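Local coordinates for pyridoxine 4-oxidase (Mesorhizobium loti, PDB 4HA6), which probably catalyses the FAD-dependent oxidation of pyridoxine to pyridoxal with molecular oxygen, as a member of the GMC oxidoreductase family, at residues Ile4-Gly9 with Val248-Ala253; Arg219-Glu224 with Ala258-Ser263; Ile280-Ile285 with Leu465-Leu470; Gly449-Gly454 with Asp477-Pro482. All blocks are in the same frame, centred on the assembly; numbering follows the deposited sequence.

Contact 1: Ile4-Gly9 with Val248-Ala253. With FAD (flavin-adenine dinucleotide), chain B.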
# COMPACT_ATOMS: atom_id res chain seq x y z
N ILE A 4 6.07 21.83 13.85
CA ILE A 4 5.29 20.88 13.05
C ILE A 4 4.93 19.64 13.85
O ILE A 4 5.79 19.05 14.50
CB ILE A 4 6.09 20.33 11.86
CG1 ILE A 4 7.01 21.39 11.27
CG2 ILE A 4 5.14 19.75 10.79
CD1 ILE A 4 8.28 20.79 10.74
N VAL A 5 3.68 19.23 13.77
CA VAL A 5 3.26 17.97 14.37
C VAL A 5 2.89 16.97 13.27
O VAL A 5 2.08 17.28 12.39
CB VAL A 5 2.08 18.15 15.33
CG1 VAL A 5 1.43 16.82 15.63
CG2 VAL A 5 2.55 18.81 16.61
N ILE A 6 3.49 15.78 13.33
CA ILE A 6 3.16 14.69 12.40
C ILE A 6 2.29 13.66 13.10
O ILE A 6 2.68 13.10 14.14
CB ILE A 6 4.44 14.02 11.83
CG1 ILE A 6 5.37 15.06 11.19
CG2 ILE A 6 4.11 12.92 10.84
CD1 ILE A 6 6.78 14.54 10.94
N VAL A 7 1.11 13.39 12.52
CA VAL A 7 0.17 12.45 13.12
C VAL A 7 0.28 11.10 12.42
O VAL A 7 -0.12 10.96 11.26
CB VAL A 7 -1.28 12.96 13.04
CG1 VAL A 7 -2.25 11.94 13.64
CG2 VAL A 7 -1.41 14.32 13.73
N GLY A 8 0.81 10.11 13.13
CA GLY A 8 0.99 8.79 12.55
C GLY A 8 2.43 8.51 12.17
O GLY A 8 2.96 9.14 11.24
N GLY A 9 3.06 7.56 12.87
CA GLY A 9 4.45 7.20 12.65
C GLY A 9 4.63 5.96 11.78
O GLY A 9 5.38 5.05 12.14
N VAL A 248 0.67 17.83 9.90
CA VAL A 248 0.72 16.92 8.77
C VAL A 248 0.09 15.62 9.21
O VAL A 248 0.51 15.05 10.22
CB VAL A 248 2.18 16.61 8.34
CG1 VAL A 248 2.20 15.69 7.13
CG2 VAL A 248 2.92 17.90 8.03
N LEU A 249 -0.93 15.17 8.47
CA LEU A 249 -1.58 13.88 8.74
C LEU A 249 -0.90 12.76 7.96
O LEU A 249 -0.82 12.82 6.71
CB LEU A 249 -3.05 13.93 8.37
CG LEU A 249 -3.93 14.94 9.11
CD1 LEU A 249 -5.39 14.54 8.97
CD2 LEU A 249 -3.53 15.02 10.58
N CYS A 250 -0.44 11.74 8.68
CA CYS A 250 0.15 10.56 8.07
C CYS A 250 -0.47 9.31 8.69
O CYS A 250 0.21 8.30 8.88
CB CYS A 250 1.66 10.56 8.31
SG CYS A 250 2.52 11.99 7.58
N ALA A 251 -1.75 9.39 9.01
CA ALA A 251 -2.45 8.28 9.66
C ALA A 251 -2.90 7.18 8.67
O ALA A 251 -3.48 6.17 9.09
CB ALA A 251 -3.63 8.82 10.44
N GLY A 252 -2.65 7.37 7.37
CA GLY A 252 -2.96 6.31 6.41
C GLY A 252 -4.37 6.35 5.81
O GLY A 252 -5.21 7.16 6.20
N ALA A 253 -4.63 5.45 4.86
CA ALA A 253 -5.85 5.49 4.05
C ALA A 253 -7.16 5.44 4.84
O ALA A 253 -8.19 5.93 4.38
CB ALA A 253 -5.81 4.39 2.99
PA FAD B . 0.78 3.45 7.47
O1A FAD B . 2.19 2.99 7.14
O2A FAD B . -0.28 2.41 7.67
O5B FAD B . 0.89 4.38 8.80
C5B FAD B . -0.22 4.81 9.57
C4B FAD B . 0.34 5.03 10.98
O4B FAD B . -0.41 6.01 11.70
C3B FAD B . 0.27 3.74 11.79
O3B FAD B . 1.54 3.60 12.44
C2B FAD B . -0.86 3.98 12.79
O2B FAD B . -0.63 3.27 14.02
C1B FAD B . -0.82 5.50 12.98
N9A FAD B . -2.13 6.13 13.32
C8A FAD B . -3.33 5.86 12.75
N7A FAD B . -4.29 6.65 13.30
C5A FAD B . -3.71 7.45 14.23
C6A FAD B . -4.16 8.52 15.16
N6A FAD B . -5.48 8.91 15.21
N1A FAD B . -3.22 9.09 15.96
C2A FAD B . -1.93 8.73 15.92
N3A FAD B . -1.46 7.77 15.08
C4A FAD B . -2.29 7.10 14.23
N1 FAD B . 3.26 -2.23 -0.01
C2 FAD B . 4.24 -2.49 -0.89
O2 FAD B . 4.60 -1.58 -1.67
N3 FAD B . 4.85 -3.69 -0.97
C4 FAD B . 4.52 -4.72 -0.17
O4 FAD B . 5.08 -5.84 -0.27
C4X FAD B . 3.44 -4.51 0.82
N5 FAD B . 3.03 -5.49 1.66
C5X FAD B . 2.05 -5.27 2.57
C6 FAD B . 1.64 -6.29 3.43
C7 FAD B . 0.64 -6.06 4.37
C7M FAD B . 0.22 -7.17 5.30
C8 FAD B . 0.00 -4.71 4.46
C8M FAD B . -1.08 -4.47 5.47
C9 FAD B . 0.40 -3.69 3.60
C9A FAD B . 1.40 -3.93 2.66
N10 FAD B . 1.81 -2.91 1.79
C10 FAD B . 2.82 -3.17 0.86
C1' FAD B . 1.17 -1.59 1.85
C2' FAD B . 2.05 -0.53 2.50
O2' FAD B . 2.64 -1.06 3.71
C3' FAD B . 1.15 0.66 2.82
O3' FAD B . 0.45 1.03 1.62
C4' FAD B . 1.96 1.84 3.34
O4' FAD B . 2.69 1.41 4.50
C5' FAD B . 1.06 3.03 3.68
O5' FAD B . 1.78 3.91 4.54
P FAD B . 1.04 5.17 5.19
O1P FAD B . 2.06 6.16 5.74
O2P FAD B . -0.03 5.67 4.23
O3P FAD B . 0.23 4.50 6.40

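Contact 2: Arg219-Glu224 with Ala258-Ser263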
# COMPACT_ATOMS: atom_id res chain seq x y z
N ARG A 219 -7.27 12.29 18.50
CA ARG A 219 -8.71 12.04 18.43
C ARG A 219 -9.43 13.10 17.61
O ARG A 219 -10.35 12.78 16.85
CB ARG A 219 -9.33 11.95 19.84
CG ARG A 219 -10.86 11.83 19.87
CD ARG A 219 -11.40 11.29 21.21
NE ARG A 219 -11.17 12.21 22.32
CZ ARG A 219 -11.35 11.90 23.61
NH1 ARG A 219 -11.77 10.69 23.95
NH2 ARG A 219 -11.12 12.81 24.56
N ARG A 220 -9.02 14.36 17.79
CA ARG A 220 -9.63 15.48 17.08
C ARG A 220 -8.59 16.56 16.81
O ARG A 220 -7.65 16.75 17.60
CB ARG A 220 -10.76 16.11 17.92
CG ARG A 220 -11.96 15.20 18.20
CD ARG A 220 -13.04 15.90 19.06
NE ARG A 220 -12.80 15.78 20.50
CZ ARG A 220 -13.76 15.60 21.40
NH1 ARG A 220 -15.03 15.49 21.02
NH2 ARG A 220 -13.46 15.51 22.69
N LEU A 221 -8.77 17.28 15.70
CA LEU A 221 -8.01 18.50 15.43
C LEU A 221 -8.95 19.64 15.78
O LEU A 221 -10.12 19.62 15.39
CB LEU A 221 -7.66 18.62 13.95
CG LEU A 221 -6.97 17.40 13.35
CD1 LEU A 221 -6.88 17.51 11.84
CD2 LEU A 221 -5.59 17.25 13.97
N LYS A 222 -8.44 20.63 16.51
CA LYS A 222 -9.27 21.75 16.92
C LYS A 222 -8.99 22.98 16.07
O LYS A 222 -7.82 23.32 15.80
CB LYS A 222 -9.09 22.03 18.41
CG LYS A 222 -9.56 20.88 19.30
CD LYS A 222 -9.48 21.24 20.79
CE LYS A 222 -10.19 20.19 21.66
NZ LYS A 222 -10.19 20.59 23.11
N LEU A 223 -10.06 23.62 15.61
CA LEU A 223 -9.95 24.70 14.65
C LEU A 223 -10.14 26.08 15.27
O LEU A 223 -10.86 26.25 16.25
CB LEU A 223 -10.98 24.52 13.53
CG LEU A 223 -10.68 23.60 12.34
CD1 LEU A 223 -9.78 22.45 12.72
CD2 LEU A 223 -11.97 23.10 11.70
N GLU A 224 -9.50 27.06 14.65
CA GLU A 224 -9.70 28.46 14.95
C GLU A 224 -9.61 29.19 13.61
O GLU A 224 -8.54 29.26 13.02
CB GLU A 224 -8.62 28.97 15.90
CG GLU A 224 -8.73 30.44 16.27
CD GLU A 224 -7.83 30.82 17.44
OE1 GLU A 224 -6.61 30.56 17.38
OE2 GLU A 224 -8.36 31.36 18.44
N ALA A 258 -10.67 9.30 8.89
CA ALA A 258 -11.41 9.16 10.14
C ALA A 258 -11.12 10.32 11.10
O ALA A 258 -12.03 10.84 11.75
CB ALA A 258 -11.10 7.83 10.82
N LEU A 259 -9.85 10.71 11.19
CA LEU A 259 -9.49 11.81 12.08
C LEU A 259 -10.17 13.08 11.62
O LEU A 259 -10.68 13.85 12.44
CB LEU A 259 -7.97 12.02 12.11
CG LEU A 259 -7.49 13.24 12.90
CD1 LEU A 259 -8.09 13.26 14.33
CD2 LEU A 259 -5.97 13.29 12.94
N LEU A 260 -10.18 13.31 10.30
CA LEU A 260 -10.82 14.51 9.77
C LEU A 260 -12.32 14.51 10.08
O LEU A 260 -12.87 15.55 10.52
CB LEU A 260 -10.54 14.66 8.27
CG LEU A 260 -9.06 14.90 7.90
CD1 LEU A 260 -8.84 14.79 6.41
CD2 LEU A 260 -8.56 16.26 8.41
N MET A 261 -12.98 13.36 9.92
CA MET A 261 -14.42 13.29 10.20
C MET A 261 -14.74 13.48 11.69
O MET A 261 -15.64 14.24 12.05
CB MET A 261 -15.02 12.00 9.63
CG MET A 261 -14.94 11.91 8.10
SD MET A 261 -15.76 10.43 7.42
CE MET A 261 -14.42 9.21 7.42
N ARG A 262 -13.98 12.80 12.56
CA ARG A 262 -14.09 13.01 14.02
C ARG A 262 -13.93 14.49 14.40
O ARG A 262 -14.48 14.93 15.41
CB ARG A 262 -13.06 12.16 14.80
CG ARG A 262 -13.45 10.69 14.97
CD ARG A 262 -12.56 9.96 16.00
NE ARG A 262 -11.14 10.30 15.88
CZ ARG A 262 -10.25 9.61 15.17
NH1 ARG A 262 -10.62 8.52 14.51
NH2 ARG A 262 -8.98 10.00 15.12
N SER A 263 -13.19 15.25 13.59
CA SER A 263 -12.92 16.66 13.85
C SER A 263 -13.98 17.54 13.22
O SER A 263 -13.88 18.77 13.28
CB SER A 263 -11.54 17.06 13.32
OG SER A 263 -10.52 16.25 13.87
O HOH W 1 -12.73 20.34 15.24

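Contact 3: Ile280-Ile285 with Leu465-Leu470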
# COMPACT_ATOMS: atom_id res chain seq x y z
N ILE A 280 -16.64 21.75 8.62
CA ILE A 280 -16.31 21.99 7.22
C ILE A 280 -16.88 20.88 6.35
O ILE A 280 -16.47 19.72 6.47
CB ILE A 280 -14.79 22.06 6.99
CG1 ILE A 280 -14.12 23.06 7.94
CG2 ILE A 280 -14.51 22.46 5.56
CD1 ILE A 280 -12.59 23.02 7.84
N ASP A 281 -17.81 21.23 5.47
CA ASP A 281 -18.44 20.19 4.65
C ASP A 281 -17.55 19.85 3.45
O ASP A 281 -17.47 20.60 2.48
CB ASP A 281 -19.84 20.63 4.22
CG ASP A 281 -20.55 19.59 3.36
OD1 ASP A 281 -20.15 18.41 3.40
OD2 ASP A 281 -21.51 19.95 2.65
N MET A 282 -16.86 18.71 3.51
CA MET A 282 -16.03 18.29 2.39
C MET A 282 -16.54 16.92 1.95
O MET A 282 -16.25 15.89 2.58
CB MET A 282 -14.55 18.22 2.79
CG MET A 282 -13.98 19.54 3.34
SD MET A 282 -12.16 19.54 3.46
CE MET A 282 -11.72 19.47 1.72
N PRO A 283 -17.36 16.92 0.89
CA PRO A 283 -18.07 15.70 0.46
C PRO A 283 -17.13 14.56 0.05
O PRO A 283 -17.54 13.42 0.12
CB PRO A 283 -18.88 16.17 -0.74
CG PRO A 283 -19.18 17.63 -0.41
CD PRO A 283 -17.93 18.13 0.27
N ASP A 284 -15.90 14.85 -0.35
CA ASP A 284 -15.04 13.80 -0.89
C ASP A 284 -14.12 13.11 0.13
O ASP A 284 -13.37 12.20 -0.23
CB ASP A 284 -14.24 14.32 -2.09
CG ASP A 284 -15.01 14.23 -3.39
OD1 ASP A 284 -16.25 14.08 -3.34
OD2 ASP A 284 -14.37 14.32 -4.47
N ILE A 285 -14.19 13.55 1.39
CA ILE A 285 -13.40 12.89 2.44
C ILE A 285 -13.94 11.49 2.69
O ILE A 285 -15.13 11.32 3.00
CB ILE A 285 -13.37 13.70 3.75
CG1 ILE A 285 -12.41 14.89 3.60
CG2 ILE A 285 -12.89 12.81 4.92
CD1 ILE A 285 -12.42 15.87 4.77
N LEU A 465 -0.63 19.22 -1.38
CA LEU A 465 -1.11 18.32 -0.31
C LEU A 465 -1.76 19.04 0.88
O LEU A 465 -1.92 18.46 1.98
CB LEU A 465 -0.00 17.35 0.18
CG LEU A 465 0.76 16.58 -0.90
CD1 LEU A 465 1.78 15.62 -0.29
CD2 LEU A 465 -0.19 15.83 -1.82
N ARG A 466 -2.16 20.29 0.65
CA ARG A 466 -2.82 21.09 1.67
C ARG A 466 -4.33 20.85 1.60
O ARG A 466 -4.93 20.94 0.53
CB ARG A 466 -2.51 22.58 1.43
CG ARG A 466 -3.06 23.53 2.49
CD ARG A 466 -3.05 24.99 1.98
NE ARG A 466 -3.70 25.08 0.68
CZ ARG A 466 -4.99 25.34 0.48
NH1 ARG A 466 -5.82 25.56 1.50
NH2 ARG A 466 -5.46 25.38 -0.77
N LEU A 467 -4.94 20.50 2.73
CA LEU A 467 -6.40 20.41 2.77
C LEU A 467 -6.98 21.73 2.26
O LEU A 467 -6.63 22.79 2.78
CB LEU A 467 -6.90 20.17 4.20
CG LEU A 467 -8.40 19.86 4.19
CD1 LEU A 467 -8.59 18.39 4.34
CD2 LEU A 467 -9.15 20.63 5.27
N LYS A 468 -7.83 21.67 1.24
CA LYS A 468 -8.25 22.88 0.53
C LYS A 468 -8.96 23.91 1.43
O LYS A 468 -8.92 25.11 1.16
CB LYS A 468 -9.10 22.54 -0.70
CG LYS A 468 -8.34 21.76 -1.78
CD LYS A 468 -8.97 21.89 -3.18
CE LYS A 468 -7.98 21.41 -4.25
NZ LYS A 468 -8.47 21.58 -5.66
N ALA A 469 -9.59 23.46 2.51
CA ALA A 469 -10.38 24.38 3.34
C ALA A 469 -9.61 25.07 4.46
O ALA A 469 -10.18 25.90 5.17
CB ALA A 469 -11.62 23.66 3.91
N LEU A 470 -8.32 24.74 4.62
CA LEU A 470 -7.54 25.29 5.73
C LEU A 470 -6.11 25.70 5.33
O LEU A 470 -5.60 25.27 4.30
CB LEU A 470 -7.48 24.27 6.88
CG LEU A 470 -8.80 23.95 7.58
CD1 LEU A 470 -8.62 22.88 8.61
CD2 LEU A 470 -9.39 25.18 8.22

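Contact 4: Gly449-Gly454 with Asp477-Pro482. With FAD (flavin-adenine dinucleotide), chain B.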
# COMPACT_ATOMS: atom_id res chain seq x y z
N GLY A 449 -6.50 6.69 -1.45
CA GLY A 449 -7.40 7.56 -2.22
C GLY A 449 -8.46 8.36 -1.48
O GLY A 449 -9.19 9.14 -2.08
N THR A 450 -8.53 8.17 -0.16
CA THR A 450 -9.66 8.67 0.63
C THR A 450 -9.55 10.14 1.01
O THR A 450 -10.47 10.71 1.61
CB THR A 450 -9.80 7.84 1.92
OG1 THR A 450 -8.51 7.69 2.54
CG2 THR A 450 -10.36 6.47 1.59
N CYS A 451 -8.41 10.76 0.70
CA CYS A 451 -8.27 12.20 0.84
C CYS A 451 -7.67 12.68 -0.48
O CYS A 451 -6.57 13.24 -0.50
CB CYS A 451 -7.35 12.54 2.01
SG CYS A 451 -8.02 12.11 3.69
N ARG A 452 -8.38 12.45 -1.58
CA ARG A 452 -7.74 12.57 -2.90
C ARG A 452 -7.18 13.95 -3.21
O ARG A 452 -7.81 15.00 -2.95
CB ARG A 452 -8.65 12.09 -4.05
CG ARG A 452 -9.76 13.04 -4.39
CD ARG A 452 -10.63 12.58 -5.57
NE ARG A 452 -11.74 13.51 -5.67
CZ ARG A 452 -11.68 14.67 -6.32
NH1 ARG A 452 -10.57 15.01 -6.95
NH2 ARG A 452 -12.74 15.48 -6.35
N MET A 453 -5.97 13.94 -3.74
CA MET A 453 -5.36 15.13 -4.29
C MET A 453 -6.01 15.43 -5.63
O MET A 453 -6.20 14.51 -6.44
CB MET A 453 -3.86 14.88 -4.46
CG MET A 453 -3.14 15.96 -5.24
SD MET A 453 -1.37 15.64 -5.42
CE MET A 453 -1.38 14.10 -6.36
N GLY A 454 -6.36 16.69 -5.87
CA GLY A 454 -6.95 17.06 -7.16
C GLY A 454 -6.97 18.56 -7.36
O GLY A 454 -6.89 19.34 -6.40
N ASP A 477 0.10 10.91 2.92
CA ASP A 477 0.14 9.45 3.00
C ASP A 477 -0.63 8.83 1.83
O ASP A 477 -0.96 9.53 0.86
CB ASP A 477 -0.40 8.95 4.36
CG ASP A 477 -1.82 9.42 4.63
OD1 ASP A 477 -2.62 9.54 3.66
OD2 ASP A 477 -2.13 9.68 5.82
N ALA A 478 -0.95 7.54 1.92
CA ALA A 478 -1.61 6.85 0.80
C ALA A 478 -2.99 7.40 0.50
O ALA A 478 -3.52 7.17 -0.58
CB ALA A 478 -1.70 5.34 1.06
N SER A 479 -3.58 8.11 1.46
CA SER A 479 -4.93 8.65 1.25
C SER A 479 -5.00 9.69 0.10
O SER A 479 -6.05 9.85 -0.54
CB SER A 479 -5.47 9.24 2.55
OG SER A 479 -4.76 10.42 2.87
N ILE A 480 -3.90 10.41 -0.17
CA ILE A 480 -3.97 11.43 -1.22
C ILE A 480 -3.89 10.90 -2.66
O ILE A 480 -4.21 11.64 -3.61
CB ILE A 480 -2.93 12.56 -1.04
CG1 ILE A 480 -1.50 12.05 -1.32
CG2 ILE A 480 -3.10 13.26 0.31
CD1 ILE A 480 -1.02 12.39 -2.74
N MET A 481 -3.46 9.64 -2.82
CA MET A 481 -3.28 9.05 -4.15
C MET A 481 -4.54 9.19 -5.00
O MET A 481 -5.59 8.67 -4.62
CB MET A 481 -2.91 7.56 -4.04
CG MET A 481 -1.62 7.32 -3.26
SD MET A 481 -1.21 5.56 -3.01
CE MET A 481 -1.03 5.02 -4.74
N PRO A 482 -4.44 9.91 -6.13
CA PRO A 482 -5.60 10.02 -7.03
C PRO A 482 -6.01 8.64 -7.52
O PRO A 482 -7.21 8.35 -7.60
CB PRO A 482 -5.05 10.87 -8.20
CG PRO A 482 -3.97 11.74 -7.53
CD PRO A 482 -3.33 10.80 -6.53
PA FAD B . 0.78 3.45 7.47
O1A FAD B . 2.19 2.99 7.14
O2A FAD B . -0.28 2.41 7.67
O5B FAD B . 0.89 4.38 8.80
C5B FAD B . -0.22 4.81 9.57
C4B FAD B . 0.34 5.03 10.98
O4B FAD B . -0.41 6.01 11.70
C3B FAD B . 0.27 3.74 11.79
O3B FAD B . 1.54 3.60 12.44
C2B FAD B . -0.86 3.98 12.79
O2B FAD B . -0.63 3.27 14.02
C1B FAD B . -0.82 5.50 12.98
N9A FAD B . -2.13 6.13 13.32
C8A FAD B . -3.33 5.86 12.75
N7A FAD B . -4.29 6.65 13.30
C5A FAD B . -3.71 7.45 14.23
C6A FAD B . -4.16 8.52 15.16
N6A FAD B . -5.48 8.91 15.21
N1A FAD B . -3.22 9.09 15.96
C2A FAD B . -1.93 8.73 15.92
N3A FAD B . -1.46 7.77 15.08
C4A FAD B . -2.29 7.10 14.23
N1 FAD B . 3.26 -2.23 -0.01
C2 FAD B . 4.24 -2.49 -0.89
O2 FAD B . 4.60 -1.58 -1.67
N3 FAD B . 4.85 -3.69 -0.97
C4 FAD B . 4.52 -4.72 -0.17
O4 FAD B . 5.08 -5.84 -0.27
C4X FAD B . 3.44 -4.51 0.82
N5 FAD B . 3.03 -5.49 1.66
C5X FAD B . 2.05 -5.27 2.57
C6 FAD B . 1.64 -6.29 3.43
C7 FAD B . 0.64 -6.06 4.37
C7M FAD B . 0.22 -7.17 5.30
C8 FAD B . 0.00 -4.71 4.46
C8M FAD B . -1.08 -4.47 5.47
C9 FAD B . 0.40 -3.69 3.60
C9A FAD B . 1.40 -3.93 2.66
N10 FAD B . 1.81 -2.91 1.79
C10 FAD B . 2.82 -3.17 0.86
C1' FAD B . 1.17 -1.59 1.85
C2' FAD B . 2.05 -0.53 2.50
O2' FAD B . 2.64 -1.06 3.71
C3' FAD B . 1.15 0.66 2.82
O3' FAD B . 0.45 1.03 1.62
C4' FAD B . 1.96 1.84 3.34
O4' FAD B . 2.69 1.41 4.50
C5' FAD B . 1.06 3.03 3.68
O5' FAD B . 1.78 3.91 4.54
P FAD B . 1.04 5.17 5.19
O1P FAD B . 2.06 6.16 5.74
O2P FAD B . -0.03 5.67 4.23
O3P FAD B . 0.23 4.50 6.40

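Contact 1: Ile4-Gly9 with Val248-Ala253
Val7 places CG1 opposite its backbone N (chi1 179°), which sends that methyl to the adenine of FAD, 3.8 Å from FAD N1A. Val7 CG2 stays beside the N and lies alongside Leu249, 3.9 Å from Leu249 CD2. Cys250 holds SG anti to its carbonyl carbon (chi1 -61°), and this turn lays Cys250 SG against Ile6 CG2 at 3.7 Å. The two strands run parallel with Ile6 opposite Val248. Val248 N donates to Val5 O at 2.9 Å, almost straight at 175°, and Val248 O receives Val7 N at 2.9 Å. A third bond, Cys250 N to Val7 O at 2.7 Å, carries the pairing past the strand end. Ile6 and Val248 look to helix 11-20, where both touch Leu16; Val7 and Leu249 look to helix 252-262 and Leu259. At Gly8 the backbone angles and the nearby Cys250 O leave no room for a side chain, and Gly8 CA comes within 3.2 Å of FAD O4B. Gly8 opens a GxGxxG pattern consistent with a Rossmann-type nucleotide fold. Chemically, the polar groups joining the strands are backbone ones and the side chains are apolar; the two segments receive the cofactor by close packing, whereas hydrogen bonds to it come from residues such as Glu32 and Ser11.

Contact 2: Arg219-Glu224 with Ala258-Ser263
Two hydrogen bonds tie Arg219 and Leu221 to Arg262 and Ser263, where strand 219-224 passes the end of helix 258-262 with axes 6.9 Å apart and crossing at -59°. In the first, Arg262 NE reaches Arg219 O at 2.8 Å, on a lone pair in the carbonyl plane and near the guanidinium plane; the bend at chi3 (-42°) folds the arginine back over Leu259 CA. In the second, Leu221 N gives its hydrogen to Ser263 OG at 2.7 Å, and Ser263 OG passes its own to Leu259 O at 2.8 Å. A water adds an indirect link, donating to Leu221 O at 2.7 Å and to Ser263 O at 2.8 Å. The apolar contacts are made by Leu221, which spreads its methyls, CD2 to Leu259 CD2 at 4.1 Å and CD1 to Leu260 CD2 at 4.0 Å. Among the charges, Arg219 turns instead to Glu232 in a salt bridge. A leucine in place of Arg262 would probably leave Arg219 O without its side-chain donor and weaken the hold on the strand. Strand 217-224 is an outermost strand of its antiparallel sheet, and the chemistry implies that polar groups of the helix end, aided by water, satisfy backbone atoms along that edge.

Contact 3: Ile280-Ile285 with Leu465-Leu470
Ile280 and Met282 pack on the type I beta turn Leu467-Leu470, and no hydrogen bond crosses between the segments. Ile280 begins the short strand 280-281, which pairs in parallel with strand 265-266. With CG1 beside the backbone N (chi1 -53°), Ile280 CG2 falls anti to that N and meets Ala469 CB at 3.5 Å, and the other branch takes Ile280 CD1 to Leu470 CD2 at 3.9 Å. Met282 also points at the turn: Met282 SD lies 3.7 Å from Leu467 CD2 and 4.2 Å from Ala469 CB. The bend at chi3 (67°) leaves CE alongside Leu467, farther off than the sulfur. An alanine at Leu467 is likely to open a gap beside the Met282 sulfur and let the thioether turn more freely. Met282 starts a second type I turn, with a weak bond from Ile285 N to Met282 O at 3.3 Å; within that turn Asp284 forms a salt bridge to Arg452. Ile285 leads in toward helix 252-262, touching Leu260 and Met261. In the facing turn, Leu470 N bonds to Leu467 O at 3.2 Å, and Arg466 NH1 donates to Leu470 O at 2.8 Å and to Lys468 O at 3.2 Å, approaching each from above its plane.

Contact 4: Gly449-Gly454 with Asp477-Pro482
Gly449, Cys451 and Met453 each donate a backbone N-H to the turn at 478-480. Gly449 N reaches Ala478 O at 3.1 Å; Cys451 N reaches Ser479 O at 2.8 Å, standing 49° out of the carbonyl plane; Met453 N reaches Ile480 O at 2.9 Å in a nearly straight bond of 169°. In return, the CA-H of Ile480 points at Cys451 O, the two heavy atoms being 3.2 Å apart. Side chains add apolar contacts: Met453, its chain bent at chi3 (62°), brings CE to 3.7 Å from Pro482 CG and 4.0 Å from Ile480 CD1. Gly449 has backbone angles that would jam a side chain against the preceding carbonyl. Behind this shell, Asp477 shapes the turn: Asp477 OD1 accepts Ser479 N at 2.8 Å, an Asx turn, while its OD2 takes Gly252 N and Ser256 OG from the start of helix 252-262. Thr450 OG1, by contrast, hydrogen-bonds to the carbonyl Ala253 O, and Arg452 is fixed by a salt bridge to Asp456. Held this way, Ala478 N donates a hydrogen bond to FAD O2P at 3.1 Å. A turn following an outer strand of the parallel sheet, 473-475, and giving a backbone amide to the pyrophosphate before helix 490-506 is consistent with the FAD-binding domain of GMC oxidoreductases.

How the contacts relate
Along the chain, contacts 1 and 2 interleave, as do contacts 3 and 4, and contacts 1 and 2 close before the other two open. Centres lie from about 11 Å (contacts 3 and 4) to about 18 Å (contacts 2 and 4) apart. Contact 1 sits inside the five-stranded parallel sheet, and helix 252-262 serves both it and contact 2. Leu260 on that helix links all four, touching Leu249, Ile285, Leu467 and Cys451. Contacts 1 and 4 both meet FAD and are joined by hydrogen bonds between the start of helix 252-262 and residues of 449-454 and 477-482. Early and late parts of the sequence thus build one cofactor-binding region; contact 2 reaches it through Arg262, while contact 3 packs away.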